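Local coordinates for protein extracellular ligand-binding receptor (Desulfitobacterium hafniense, PDB 4MLC) that probably binds amino acids or related small molecules outside the membrane as the receptor component of an ABC-type transport system, at residues 260-265 and 320-325. Residues are numbered along the deposited sequence; the frame is centred on the assembly and turned at random.
Sequences PQRPDS and PWEGVM
Arg262 and Glu322 form the one salt bridge of this contact, and it is long: NH2 of Arg262 lies 3.7 Å from OE1 of Glu322. This is a single-oxygen approach, since OE2 of Glu322 is about 4.9 Å from the same NH2 of Arg262. OE1 sits at the guanidinium edge, near its plane, but the two flat groups are turned 76° apart and are not coplanar. Glu322 gets there with CG anti to the backbone N (chi1 -169°) and the rest of the chain extended, while Arg262 bends at chi3. Replacing Glu322 with an alanine removes the carboxylate, and the guanidinium of Arg262 is likely to lose its acidic partner across the contact.

Two acids also lie close together. OD2 of Asp264 is 2.7 Å from OE1 of Glu322; the side chains come from opposite directions, with carboxylate planes 74° apart. The positive charge of Arg262 near both would probably ease their proximity. CB of Asp264 packs 3.3 Å above one face of the Arg262 guanidinium, offset toward the rim.

The carbonyl oxygens of Gly323 and Val324 lie obliquely to the guanidinium: NH2 of Arg262 is 3.4 Å from O of Gly323, and NE of Arg262 is 4.1 Å from O of Val324. The firmer partner of NE is Thr267 OG1, which also bonds the Val324 carbonyl and so links both segments.

Away from the calcium sites, this is structural packing in a protein of the leucine-binding family. Asp264 occupies the N-cap position of helix 265-278. The contact thus joins the loop between strand 253-257 and that helix to strand 321-323 and the turn that leads into strand 326-328, where Asp291 of helix 284-300 accepts hydrogen bonds from the backbone nitrogens of Val324 and Met325.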
ATOM      1  N   PRO A 260       6.445  -5.768  11.670  1.00 35.09           N
ATOM      2  CA  PRO A 260       6.291  -5.497  13.092  1.00 34.05           C
ATOM      3  C   PRO A 260       7.368  -6.173  13.899  1.00 34.35           C
ATOM      4  O   PRO A 260       7.489  -5.912  15.072  1.00 41.42           O
ATOM      5  CB  PRO A 260       4.931  -6.090  13.409  1.00 23.78           C
ATOM      6  CG  PRO A 260       4.713  -7.104  12.361  1.00 26.60           C
ATOM      7  CD  PRO A 260       5.331  -6.555  11.141  1.00 30.14           C
ATOM      8  N   GLN A 261       8.153  -7.026  13.262  1.00 32.17           N
ATOM      9  CA  GLN A 261       9.340  -7.579  13.930  1.00 28.76           C
ATOM     10  C   GLN A 261      10.662  -6.953  13.465  1.00 30.95           C
ATOM     11  O   GLN A 261      11.726  -7.463  13.792  1.00 30.72           O
ATOM     12  CB  GLN A 261       9.403  -9.091  13.747  1.00 29.40           C
ATOM     13  CG  GLN A 261       8.282  -9.836  14.422  1.00 73.99           C
ATOM     14  CD  GLN A 261       8.152 -11.255  13.903  1.00 76.33           C
ATOM     15  OE1 GLN A 261       8.879 -11.666  12.992  1.00 78.03           O
ATOM     16  NE2 GLN A 261       7.217 -12.009  14.472  1.00 76.16           N
ATOM     17  N   ARG A 262      10.603  -5.864  12.695  1.00 42.04           N
ATOM     18  CA  ARG A 262      11.821  -5.134  12.310  1.00 47.32           C
ATOM     19  C   ARG A 262      12.609  -4.730  13.566  1.00 50.85           C
ATOM     20  O   ARG A 262      12.051  -4.110  14.466  1.00 45.16           O
ATOM     21  CB  ARG A 262      11.487  -3.893  11.464  1.00 41.06           C
ATOM     22  CG  ARG A 262      12.719  -3.260  10.811  1.00 45.11           C
ATOM     23  CD  ARG A 262      12.410  -2.073   9.906  1.00 40.25           C
ATOM     24  NE  ARG A 262      12.249  -0.832  10.660  1.00 47.35           N
ATOM     25  CZ  ARG A 262      13.183   0.109  10.770  1.00 50.67           C
ATOM     26  NH1 ARG A 262      14.358  -0.044  10.172  1.00 41.74           N
ATOM     27  NH2 ARG A 262      12.942   1.210  11.475  1.00 53.23           N
ATOM     28  N   PRO A 263      13.909  -5.092  13.630  1.00 54.03           N
ATOM     29  CA  PRO A 263      14.745  -4.940  14.835  1.00 56.21           C
ATOM     30  C   PRO A 263      14.845  -3.526  15.422  1.00 58.62           C
ATOM     31  O   PRO A 263      14.941  -3.414  16.642  1.00 63.10           O
ATOM     32  CB  PRO A 263      16.133  -5.393  14.368  1.00 51.60           C
ATOM     33  CG  PRO A 263      15.876  -6.261  13.190  1.00 51.03           C
ATOM     34  CD  PRO A 263      14.665  -5.684  12.514  1.00 51.20           C
ATOM     35  N   ASP A 264      14.818  -2.484  14.590  1.00 55.80           N
ATOM     36  CA  ASP A 264      15.032  -1.112  15.069  1.00 56.89           C
ATOM     37  C   ASP A 264      14.104  -0.671  16.220  1.00 49.96           C
ATOM     38  O   ASP A 264      12.952  -1.110  16.334  1.00 31.39           O
ATOM     39  CB  ASP A 264      14.981  -0.103  13.912  1.00 68.96           C
ATOM     40  CG  ASP A 264      16.015   1.017  14.064  1.00 90.48           C
ATOM     41  OD1 ASP A 264      17.164   0.838  13.601  1.00 96.23           O
ATOM     42  OD2 ASP A 264      15.683   2.077  14.648  1.00 98.47           O
ATOM     43  N   SER A 265      14.619   0.198  17.082  1.00 46.45           N
ATOM     44  CA  SER A 265      13.849   0.637  18.238  1.00 49.65           C
ATOM     45  C   SER A 265      12.644   1.496  17.842  1.00 46.82           C
ATOM     46  O   SER A 265      11.694   1.608  18.597  1.00 42.66           O
ATOM     47  CB  SER A 265      14.740   1.348  19.268  1.00 53.30           C
ATOM     48  OG  SER A 265      15.598   2.292  18.654  1.00 58.66           O
ATOM     49  N   PRO A 320      16.758  10.946   3.847  1.00 53.43           N
ATOM     50  CA  PRO A 320      15.970   9.809   4.351  1.00 52.23           C
ATOM     51  C   PRO A 320      15.365  10.085   5.723  1.00 55.90           C
ATOM     52  O   PRO A 320      16.021  10.705   6.552  1.00 61.18           O
ATOM     53  CB  PRO A 320      17.002   8.676   4.459  1.00 50.59           C
ATOM     54  CG  PRO A 320      18.172   9.111   3.632  1.00 48.78           C
ATOM     55  CD  PRO A 320      18.181  10.608   3.690  1.00 50.65           C
ATOM     56  N   TRP A 321      14.121   9.665   5.935  1.00 57.42           N
ATOM     57  CA  TRP A 321      13.493   9.778   7.249  1.00 56.28           C
ATOM     58  C   TRP A 321      13.158   8.426   7.867  1.00 44.02           C
ATOM     59  O   TRP A 321      12.329   7.702   7.319  1.00 38.53           O
ATOM     60  CB  TRP A 321      12.200  10.589   7.186  1.00 60.38           C
ATOM     61  CG  TRP A 321      11.807  10.979   8.557  1.00 68.51           C
ATOM     62  CD1 TRP A 321      10.754  10.505   9.288  1.00 69.03           C
ATOM     63  CD2 TRP A 321      12.522  11.879   9.410  1.00 73.92           C
ATOM     64  NE1 TRP A 321      10.753  11.086  10.537  1.00 75.01           N
ATOM     65  CE2 TRP A 321      11.830  11.931  10.636  1.00 77.66           C
ATOM     66  CE3 TRP A 321      13.676  12.663   9.247  1.00 76.41           C
ATOM     67  CZ2 TRP A 321      12.254  12.735  11.698  1.00 84.44           C
ATOM     68  CZ3 TRP A 321      14.094  13.462  10.293  1.00 81.35           C
ATOM     69  CH2 TRP A 321      13.386  13.492  11.507  1.00 86.80           C
ATOM     70  N   GLU A 322      13.760   8.090   9.010  1.00 39.43           N
ATOM     71  CA  GLU A 322      13.417   6.816   9.646  1.00 40.85           C
ATOM     72  C   GLU A 322      11.969   6.788  10.160  1.00 40.00           C
ATOM     73  O   GLU A 322      11.539   7.618  10.965  1.00 37.56           O
ATOM     74  CB  GLU A 322      14.404   6.397  10.738  1.00 51.92           C
ATOM     75  CG  GLU A 322      14.169   4.939  11.196  1.00 68.16           C
ATOM     76  CD  GLU A 322      15.001   4.516  12.410  1.00 80.38           C
ATOM     77  OE1 GLU A 322      15.712   3.492  12.306  1.00 86.19           O
ATOM     78  OE2 GLU A 322      14.929   5.186  13.470  1.00 80.57           O
ATOM     79  N   GLY A 323      11.208   5.835   9.656  1.00 39.89           N
ATOM     80  CA  GLY A 323       9.831   5.697  10.066  1.00 35.91           C
ATOM     81  C   GLY A 323       9.637   4.321  10.643  1.00 26.06           C
ATOM     82  O   GLY A 323      10.543   3.493  10.681  1.00 40.20           O
ATOM     83  N   VAL A 324       8.429   4.078  11.096  1.00 36.42           N
ATOM     84  CA  VAL A 324       8.064   2.816  11.702  1.00 33.07           C
ATOM     85  C   VAL A 324       8.169   1.665  10.702  1.00 24.42           C
ATOM     86  O   VAL A 324       8.399   0.511  11.079  1.00 28.62           O
ATOM     87  CB  VAL A 324       6.658   2.996  12.255  1.00 35.53           C
ATOM     88  CG1 VAL A 324       5.812   1.756  12.109  1.00 37.32           C
ATOM     89  CG2 VAL A 324       6.767   3.495  13.665  1.00 32.34           C
HETATM   90  N   MSE A 325       8.050   2.002   9.418  1.00 25.27           N
HETATM   91  CA  MSE A 325       8.122   1.032   8.325  1.00 21.93           C
HETATM   92  C   MSE A 325       9.518   0.802   7.733  1.00 36.47           C
HETATM   93  O   MSE A 325       9.718  -0.121   6.943  1.00 32.64           O
HETATM   94  CB  MSE A 325       7.218   1.493   7.206  1.00 20.03           C
HETATM   95  CG  MSE A 325       5.765   1.580   7.614  1.00 19.13           C
HETATM   96 SE   MSE A 325       4.639   2.048   6.118  0.70 32.64          SE
HETATM   97  CE  MSE A 325       4.799   3.961   6.138  0.60 83.42           C
TER